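Local coordinates for cytokinesis protein 2 (Saccharomyces cerevisiae, PDB 4WPE) that mediates the cytoskeletal rearrangements required for cytokinesis, forming rings that coincide first with the septins and later with the medial actin ring, here represented by its F-BAR domain, at residues 89-94 against 249-254; 21-26 against 131-136; 137-142 against 195-200. One frame throughout, in Å; residues are numbered along the deposited sequence.

Contact 1: residues 89-94 against 249-254; sequences EKARAQ and QTKMDM
Ala-91 and Lys-251 face each other where two long F-BAR helices run antiparallel, the short segment axes 10.2 Å apart at closest approach with 175° between their directions, and these two residues bring the CA atoms nearest, at 8.1 Å. The separation is wide, and side chains do the touching. On one flank the Lys-251 chain lies beside the small methyl group of its partner, Lys-251 CE standing 4.1 Å from Ala-91 CB, a contact made by the carbon that carries the ammonium group. On the buried flank Met-252, present as selenomethionine, turns at CG (chi2 -66°) and carries its terminal methyl across the gap. Met-252 CE comes 3.5 Å from Glu-89 OE2 and lies 4.1 Å from Arg-92 NE, so that one methyl packs against both members of an ion pair. That pair belongs to a single helical turn: Arg-92 grips Glu-89 side-on, NH2 giving a nearly straight hydrogen bond of 2.7 Å to OE1 while NE gives one of 2.9 Å to OE2. Both carboxylate oxygens of Glu-89 lie close to the guanidinium plane, but NE meets OE2 from above the carboxylate plane, 43° out of it. With a glutamine here, the carboxylate charge is gone, and Arg-92 and Arg-47 of the second subunit, which forms a salt bridge to OE1, would probably be left without the anion they share. Arg-92 NH1 forms a salt bridge with Glu-248 of helix 170-259 and a hydrogen bond with Tyr-54 OH of helix 37-71. The contact thus lies between helices 76-162 and 170-259, with Leu-58 and Thr-62 of helix 37-71 packed against Glu-89 and Tyr-245 of the second subunit against Arg-92 and Met-252.

Contact 2: residues 21-26 against 131-136; sequences NGVNIL and RLRMDK
Arg-133 reaches Val-23 and Asn-24 by a side chain that runs straight through chi2 and then bends at chi3 (-54°), bringing the NH1 corner of its guanidinium up to the first turn of helix 21-35. Val-23 in turn has CG1 anti to its backbone N (chi1 173°), which directs this methyl to the arginine. In this helical F-BAR domain the contact joins the short helix 21-35, near the N terminus, to the long helix 76-162. The backbones stay well apart, 10.0 Å between the CA atoms of Val-23 and Arg-133, and a long side chain is needed to bridge them.

Val-23 and Arg-133 approach from opposite directions. The methyl meets the guanidinium at its edge, near the plane of the group, with Val-23 CG1 3.9 Å from Arg-133 NH1, so an apolar branch sits beside a charged nitrogen. Val-23 is buried and also packs on Trp-208 and Trp-212 of helix 170-259, so this valine links helix 21-35 to both long helices. Asp-20, just before the helix, also touches the arginine side chain, and its negative charge would probably suit the cation.

Asn-24, an exposed residue, crosses the arginine obliquely. Its amide plane is turned 42° from that of the guanidinium, and the two groups neither stack nor lie coplanar. Asn-24 OD1 lies 3.4 Å from Arg-133 NH1. Asn-24 ND2 is also 3.4 Å from Arg-133 NH1, an approach that brings two donors together and is no hydrogen bond.

Contact 3: residues 137-142 against 195-200; sequences FNKKKG and DVLKQE
Lys-139 and Leu-197 mark the nearest point of the two backbones, their CA atoms 7.3 Å apart, where helices 76-162 and 170-259 pass in opposite directions. The axes of the short segments approach to 9.2 Å and cross at -155°, some 25° from strictly antiparallel, in a region that includes a predicted coiled coil.

Leu-197, with chi1 at -169° placing CG opposite the main-chain nitrogen, points across the interface, and its two methyls divide the work. Leu-197 CD2 rests on the backbone of Gly-142, 3.8 Å from Gly-142 O; as this glycine has no side chain, the leucine can pack directly on the helix main chain. The other methyl, Leu-197 CD1, meets the root of the lysine chain at a distance of 4.4 Å from Lys-139 CG.

Beyond CG the lysine is extended and runs alongside the next turn of the opposite helix, where Lys-139 CD passes 4.1 Å from Glu-200 O. Lys-139 NZ then donates to a water at 3.0 Å, and the same water donates to Glu-200 O at 2.6 Å, bridging ammonium and carbonyl across the gap. The carboxylate of Glu-200 stays back, Glu-200 OE1 being 5.2 Å from Lys-139 NZ. The direct salt bridge of this lysine is instead made one turn back in its own helix, to Asp-135.

At this surface site, then, aliphatic carbons packed on each other and on main-chain carbonyls supply the direct contact, while the charged end is shared between an intrahelical aspartate and water, with Glu-200 probably adding only a longer-range attraction.

Overall arrangement
From the N terminus, helix 21-35 opens contact 2, and helix 76-162 soon supplies segment 89-94 of contact 1. Further along that helix, segment 131-136 closes contact 2, so the two contacts cross. Segment 137-142 follows directly and opens contact 3, which the chain closes at 195-200 after turning into helix 170-259; contacts 2 and 3 are in series, their centres about 17 Å apart. Segment 249-254 finally closes contact 1, whose span encloses contact 3 entirely. Contacts 1 and 3 pair the same two long helices, on opposite sides of the chain's centre and with centres about 75 Å apart, whereas contact 2 adds helix 21-35.

Contact 1: residues 89-94 against 249-254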
loop_
_atom_site.group_PDB
_atom_site.type_symbol
_atom_site.label_atom_id
_atom_site.label_comp_id
_atom_site.label_asym_id
_atom_site.label_seq_id
_atom_site.Cartn_x
_atom_site.Cartn_y
_atom_site.Cartn_z
ATOM N N GLU A 89 -3.260 -12.108 2.923
ATOM C CA GLU A 89 -3.542 -10.840 2.261
ATOM C C GLU A 89 -4.695 -10.073 2.901
ATOM O O GLU A 89 -4.679 -8.845 2.923
ATOM C CB GLU A 89 -3.829 -11.072 0.775
ATOM C CG GLU A 89 -2.605 -11.484 -0.033
ATOM C CD GLU A 89 -1.548 -10.393 -0.097
ATOM O OE1 GLU A 89 -1.697 -9.468 -0.924
ATOM O OE2 GLU A 89 -0.573 -10.458 0.681
ATOM N N LYS A 90 -5.695 -10.778 3.423
ATOM C CA LYS A 90 -6.796 -10.085 4.086
ATOM C C LYS A 90 -6.351 -9.590 5.461
ATOM O O LYS A 90 -6.949 -8.671 6.021
ATOM C CB LYS A 90 -8.032 -10.981 4.210
ATOM C CG LYS A 90 -7.787 -12.320 4.862
ATOM C CD LYS A 90 -9.095 -13.038 5.155
ATOM C CE LYS A 90 -9.917 -13.239 3.892
ATOM N NZ LYS A 90 -11.232 -13.876 4.186
ATOM N N ALA A 91 -5.292 -10.193 5.996
ATOM C CA ALA A 91 -4.692 -9.723 7.240
ATOM C C ALA A 91 -3.973 -8.393 7.021
ATOM O O ALA A 91 -4.056 -7.489 7.854
ATOM C CB ALA A 91 -3.733 -10.760 7.800
ATOM N N ARG A 92 -3.265 -8.283 5.899
ATOM C CA ARG A 92 -2.619 -7.028 5.527
ATOM C C ARG A 92 -3.661 -5.941 5.310
ATOM O O ARG A 92 -3.497 -4.811 5.771
ATOM C CB ARG A 92 -1.773 -7.191 4.263
ATOM C CG ARG A 92 -0.590 -8.129 4.414
ATOM C CD ARG A 92 0.464 -7.878 3.341
ATOM N NE ARG A 92 -0.068 -7.969 1.983
ATOM C CZ ARG A 92 -0.289 -6.925 1.189
ATOM N NH1 ARG A 92 -0.030 -5.695 1.613
ATOM N NH2 ARG A 92 -0.771 -7.111 -0.033
ATOM N N ALA A 93 -4.727 -6.297 4.599
ATOM C CA ALA A 93 -5.824 -5.374 4.334
ATOM C C ALA A 93 -6.367 -4.782 5.633
ATOM O O ALA A 93 -6.490 -3.565 5.763
ATOM C CB ALA A 93 -6.931 -6.076 3.560
ATOM N N GLN A 94 -6.672 -5.647 6.598
ATOM C CA GLN A 94 -7.154 -5.201 7.900
ATOM C C GLN A 94 -6.106 -4.350 8.615
ATOM O O GLN A 94 -6.441 -3.409 9.337
ATOM C CB GLN A 94 -7.541 -6.400 8.769
ATOM N N GLN A 249 5.629 -8.948 7.539
ATOM C CA GLN A 249 6.775 -9.841 7.456
ATOM C C GLN A 249 6.427 -11.218 8.022
ATOM O O GLN A 249 6.776 -12.244 7.442
ATOM C CB GLN A 249 7.979 -9.242 8.189
ATOM C CG GLN A 249 9.147 -10.202 8.356
ATOM C CD GLN A 249 10.372 -9.534 8.949
ATOM O OE1 GLN A 249 10.267 -8.525 9.646
ATOM N NE2 GLN A 249 11.545 -10.090 8.665
ATOM N N THR A 250 5.722 -11.229 9.149
ATOM C CA THR A 250 5.341 -12.470 9.814
ATOM C C THR A 250 4.405 -13.303 8.944
ATOM O O THR A 250 4.457 -14.534 8.957
ATOM C CB THR A 250 4.658 -12.186 11.167
ATOM O OG1 THR A 250 5.488 -11.319 11.949
ATOM C CG2 THR A 250 4.426 -13.475 11.939
ATOM N N LYS A 251 3.554 -12.625 8.182
ATOM C CA LYS A 251 2.596 -13.309 7.323
ATOM C C LYS A 251 3.271 -13.917 6.098
ATOM O O LYS A 251 2.869 -14.981 5.629
ATOM C CB LYS A 251 1.485 -12.348 6.898
ATOM C CG LYS A 251 0.637 -11.858 8.058
ATOM C CD LYS A 251 0.247 -13.012 8.966
ATOM C CE LYS A 251 -0.795 -12.594 9.985
ATOM N NZ LYS A 251 -1.081 -13.696 10.945
HETATM N N MSE A 252 4.295 -13.245 5.582
HETATM C CA MSE A 252 5.061 -13.788 4.464
HETATM C C MSE A 252 5.996 -14.890 4.947
HETATM O O MSE A 252 6.431 -15.734 4.162
HETATM C CB MSE A 252 5.855 -12.690 3.754
HETATM C CG MSE A 252 4.993 -11.618 3.113
HETATM SE SE MSE A 252 3.923 -12.312 1.641
HETATM C CE MSE A 252 2.860 -10.725 1.240
ATOM N N ASP A 253 6.310 -14.878 6.240
ATOM C CA ASP A 253 7.041 -15.985 6.841
ATOM C C ASP A 253 6.160 -17.226 6.816
ATOM O O ASP A 253 6.616 -18.309 6.455
ATOM C CB ASP A 253 7.472 -15.663 8.274
ATOM C CG ASP A 253 8.766 -14.870 8.334
ATOM O OD1 ASP A 253 9.609 -15.024 7.423
ATOM O OD2 ASP A 253 8.944 -14.097 9.299
HETATM N N MSE A 254 4.896 -17.055 7.197
HETATM C CA MSE A 254 3.917 -18.139 7.158
HETATM C C MSE A 254 3.848 -18.770 5.774
HETATM O O MSE A 254 3.928 -19.991 5.631
HETATM C CB MSE A 254 2.525 -17.634 7.548
HETATM C CG MSE A 254 2.332 -17.318 9.017
HETATM SE SE MSE A 254 0.481 -17.632 9.550
HETATM C CE MSE A 254 -0.415 -16.530 8.218
#

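Contact 2: residues 21-26 against 131-136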
loop_
_atom_site.group_PDB
_atom_site.type_symbol
_atom_site.label_atom_id
_atom_site.label_comp_id
_atom_site.label_asym_id
_atom_site.label_seq_id
_atom_site.Cartn_x
_atom_site.Cartn_y
_atom_site.Cartn_z
ATOM N N ASN A 21 14.293 44.359 18.145
ATOM C CA ASN A 21 14.508 43.518 16.975
ATOM C C ASN A 21 14.230 42.059 17.292
ATOM O O ASN A 21 13.522 41.377 16.551
ATOM C CB ASN A 21 15.937 43.668 16.454
ATOM C CG ASN A 21 16.287 45.101 16.120
ATOM O OD1 ASN A 21 15.454 45.854 15.616
ATOM N ND2 ASN A 21 17.526 45.488 16.402
ATOM N N GLY A 22 14.791 41.592 18.404
ATOM C CA GLY A 22 14.629 40.218 18.846
ATOM C C GLY A 22 13.179 39.822 19.035
ATOM O O GLY A 22 12.834 38.642 18.970
ATOM N N VAL A 23 12.328 40.817 19.267
ATOM C CA VAL A 23 10.894 40.592 19.399
ATOM C C VAL A 23 10.300 40.059 18.098
ATOM O O VAL A 23 9.706 38.982 18.070
ATOM C CB VAL A 23 10.160 41.888 19.804
ATOM C CG1 VAL A 23 8.651 41.682 19.783
ATOM C CG2 VAL A 23 10.622 42.350 21.179
ATOM N N ASN A 24 10.473 40.817 17.020
ATOM C CA ASN A 24 9.914 40.451 15.725
ATOM C C ASN A 24 10.547 39.188 15.149
ATOM O O ASN A 24 9.907 38.454 14.394
ATOM C CB ASN A 24 10.066 41.613 14.747
ATOM C CG ASN A 24 9.285 42.837 15.184
ATOM O OD1 ASN A 24 8.138 42.726 15.620
ATOM N ND2 ASN A 24 9.908 44.009 15.088
ATOM N N ILE A 25 11.799 38.936 15.514
ATOM C CA ILE A 25 12.482 37.715 15.106
ATOM C C ILE A 25 11.819 36.489 15.738
ATOM O O ILE A 25 11.558 35.497 15.056
ATOM C CB ILE A 25 13.977 37.762 15.480
ATOM C CG1 ILE A 25 14.721 38.711 14.541
ATOM C CG2 ILE A 25 14.600 36.380 15.409
ATOM C CD1 ILE A 25 15.808 39.513 15.217
ATOM N N LEU A 26 11.529 36.568 17.033
ATOM C CA LEU A 26 10.853 35.478 17.732
ATOM C C LEU A 26 9.406 35.315 17.279
ATOM O O LEU A 26 8.934 34.196 17.083
ATOM C CB LEU A 26 10.892 35.698 19.244
ATOM C CG LEU A 26 12.254 35.519 19.912
ATOM C CD1 LEU A 26 12.119 35.627 21.423
ATOM C CD2 LEU A 26 12.871 34.191 19.514
ATOM N N ARG A 131 0.477 46.002 21.571
ATOM C CA ARG A 131 -0.112 47.003 22.451
ATOM C C ARG A 131 0.920 47.581 23.423
ATOM O O ARG A 131 0.938 48.791 23.665
ATOM C CB ARG A 131 -1.291 46.406 23.225
ATOM N N LEU A 132 1.784 46.727 23.967
ATOM C CA LEU A 132 2.759 47.177 24.961
ATOM C C LEU A 132 3.868 48.059 24.369
ATOM O O LEU A 132 4.136 49.129 24.888
ATOM C CB LEU A 132 3.373 45.977 25.703
ATOM C CG LEU A 132 2.492 45.233 26.716
ATOM C CD1 LEU A 132 3.290 44.170 27.455
ATOM C CD2 LEU A 132 1.860 46.195 27.699
ATOM N N ARG A 133 4.500 47.630 23.283
ATOM C CA ARG A 133 5.597 48.407 22.710
ATOM C C ARG A 133 5.100 49.674 21.992
ATOM O O ARG A 133 5.900 50.594 21.733
ATOM C CB ARG A 133 6.445 47.575 21.743
ATOM C CG ARG A 133 5.794 46.324 21.183
ATOM C CD ARG A 133 6.659 45.670 20.089
ATOM N NE ARG A 133 7.026 46.594 19.014
ATOM C CZ ARG A 133 7.864 46.303 18.023
ATOM N NH1 ARG A 133 8.444 45.112 17.972
ATOM N NH2 ARG A 133 8.129 47.205 17.086
HETATM N N MSE A 134 3.804 49.745 21.688
HETATM C CA MSE A 134 3.232 50.990 21.205
HETATM C C MSE A 134 3.166 52.001 22.346
HETATM O O MSE A 134 3.290 53.210 22.124
HETATM C CB MSE A 134 1.856 50.743 20.612
HETATM C CG MSE A 134 1.872 50.207 19.188
HETATM SE SE MSE A 134 2.981 51.279 17.993
HETATM C CE MSE A 134 4.523 50.095 17.871
ATOM N N ASP A 135 2.981 51.498 23.565
ATOM C CA ASP A 135 2.921 52.364 24.737
ATOM C C ASP A 135 4.259 53.069 24.954
ATOM O O ASP A 135 4.292 54.200 25.429
ATOM C CB ASP A 135 2.528 51.564 25.979
ATOM C CG ASP A 135 2.223 52.449 27.174
ATOM O OD1 ASP A 135 1.076 52.935 27.275
ATOM O OD2 ASP A 135 3.129 52.664 28.010
ATOM N N LYS A 136 5.356 52.404 24.602
ATOM C CA LYS A 136 6.673 53.030 24.672
ATOM C C LYS A 136 6.832 54.052 23.557
ATOM O O LYS A 136 7.440 55.105 23.747
ATOM C CB LYS A 136 7.791 51.993 24.574
ATOM C CG LYS A 136 7.848 50.998 25.715
ATOM C CD LYS A 136 9.248 50.413 25.859
ATOM C CE LYS A 136 9.756 49.836 24.548
ATOM N NZ LYS A 136 11.175 49.391 24.653
#

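Contact 3: residues 137-142 against 195-200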
loop_
_atom_site.group_PDB
_atom_site.type_symbol
_atom_site.label_atom_id
_atom_site.label_comp_id
_atom_site.label_asym_id
_atom_site.label_seq_id
_atom_site.Cartn_x
_atom_site.Cartn_y
_atom_site.Cartn_z
ATOM N N PHE A 137 6.285 53.729 22.391
ATOM C CA PHE A 137 6.383 54.595 21.223
ATOM C C PHE A 137 5.621 55.901 21.430
ATOM O O PHE A 137 6.191 56.987 21.308
ATOM C CB PHE A 137 5.857 53.872 19.982
ATOM C CG PHE A 137 6.116 54.606 18.697
ATOM C CD1 PHE A 137 7.358 54.538 18.084
ATOM C CD2 PHE A 137 5.117 55.356 18.099
ATOM C CE1 PHE A 137 7.601 55.211 16.899
ATOM C CE2 PHE A 137 5.353 56.032 16.912
ATOM C CZ PHE A 137 6.595 55.958 16.313
ATOM N N ASN A 138 4.334 55.783 21.745
ATOM C CA ASN A 138 3.473 56.943 21.955
ATOM C C ASN A 138 3.996 57.860 23.055
ATOM O O ASN A 138 3.957 59.084 22.928
ATOM C CB ASN A 138 2.047 56.498 22.289
ATOM C CG ASN A 138 1.421 55.675 21.183
ATOM O OD1 ASN A 138 0.862 54.604 21.429
ATOM N ND2 ASN A 138 1.518 56.167 19.953
ATOM N N LYS A 139 4.490 57.258 24.130
ATOM C CA LYS A 139 5.015 58.022 25.249
ATOM C C LYS A 139 6.334 58.697 24.889
ATOM O O LYS A 139 6.610 59.810 25.342
ATOM C CB LYS A 139 5.186 57.123 26.473
ATOM C CG LYS A 139 3.982 57.152 27.395
ATOM C CD LYS A 139 3.837 55.865 28.176
ATOM C CE LYS A 139 2.520 55.841 28.933
ATOM N NZ LYS A 139 2.309 54.544 29.634
ATOM N N LYS A 140 7.145 58.032 24.074
ATOM C CA LYS A 140 8.399 58.618 23.622
ATOM C C LYS A 140 8.132 59.779 22.672
ATOM O O LYS A 140 8.786 60.819 22.749
ATOM C CB LYS A 140 9.280 57.573 22.940
ATOM C CG LYS A 140 10.633 58.109 22.505
ATOM C CD LYS A 140 11.461 57.038 21.820
ATOM C CE LYS A 140 12.821 57.579 21.409
ATOM N NZ LYS A 140 13.716 56.505 20.897
ATOM N N LYS A 141 7.165 59.596 21.778
ATOM C CA LYS A 141 6.779 60.650 20.849
ATOM C C LYS A 141 6.209 61.837 21.613
ATOM O O LYS A 141 6.447 62.989 21.257
ATOM C CB LYS A 141 5.759 60.134 19.833
ATOM N N GLY A 142 5.464 61.542 22.674
ATOM C CA GLY A 142 4.872 62.570 23.510
ATOM C C GLY A 142 5.902 63.455 24.187
ATOM O O GLY A 142 5.695 64.657 24.328
ATOM N N ASP A 195 8.416 66.826 32.624
ATOM C CA ASP A 195 9.068 66.021 33.649
ATOM C C ASP A 195 8.227 64.801 34.001
ATOM O O ASP A 195 8.758 63.703 34.161
ATOM C CB ASP A 195 9.336 66.852 34.904
ATOM C CG ASP A 195 10.492 67.823 34.730
ATOM O OD1 ASP A 195 11.386 67.557 33.898
ATOM O OD2 ASP A 195 10.504 68.857 35.429
ATOM N N VAL A 196 6.916 64.997 34.116
ATOM C CA VAL A 196 6.022 63.904 34.474
ATOM C C VAL A 196 5.911 62.895 33.328
ATOM O O VAL A 196 5.956 61.683 33.551
ATOM C CB VAL A 196 4.611 64.419 34.875
ATOM C CG1 VAL A 196 4.056 65.380 33.842
ATOM C CG2 VAL A 196 3.657 63.251 35.087
ATOM N N LEU A 197 5.798 63.398 32.103
ATOM C CA LEU A 197 5.695 62.532 30.938
ATOM C C LEU A 197 7.008 61.795 30.705
ATOM O O LEU A 197 7.021 60.697 30.145
ATOM C CB LEU A 197 5.302 63.337 29.698
ATOM C CG LEU A 197 4.897 62.520 28.469
ATOM C CD1 LEU A 197 4.115 61.266 28.860
ATOM C CD2 LEU A 197 4.084 63.380 27.517
ATOM N N LYS A 198 8.113 62.396 31.140
ATOM C CA LYS A 198 9.395 61.707 31.100
ATOM C C LYS A 198 9.343 60.509 32.032
ATOM O O LYS A 198 9.730 59.409 31.650
ATOM C CB LYS A 198 10.545 62.630 31.493
ATOM C CG LYS A 198 11.205 63.354 30.323
ATOM C CD LYS A 198 12.448 64.102 30.788
ATOM C CE LYS A 198 13.186 64.752 29.628
ATOM N NZ LYS A 198 14.457 65.388 30.082
ATOM N N GLN A 199 8.838 60.711 33.244
ATOM C CA GLN A 199 8.815 59.629 34.223
ATOM C C GLN A 199 7.807 58.541 33.844
ATOM O O GLN A 199 8.012 57.367 34.148
ATOM C CB GLN A 199 8.531 60.182 35.623
ATOM C CG GLN A 199 9.569 59.751 36.657
ATOM C CD GLN A 199 10.898 60.470 36.493
ATOM O OE1 GLN A 199 10.935 61.668 36.216
ATOM N NE2 GLN A 199 11.997 59.737 36.652
ATOM N N GLU A 200 6.730 58.929 33.166
ATOM C CA GLU A 200 5.764 57.957 32.656
ATOM C C GLU A 200 6.418 57.037 31.634
ATOM O O GLU A 200 6.108 55.850 31.554
ATOM C CB GLU A 200 4.562 58.660 32.024
ATOM C CG GLU A 200 3.545 59.170 33.021
ATOM C CD GLU A 200 2.310 59.727 32.346
ATOM O OE1 GLU A 200 2.181 59.570 31.112
ATOM O OE2 GLU A 200 1.469 60.329 33.048
HETATM O O HOH W 1 3.969 54.424 32.096
#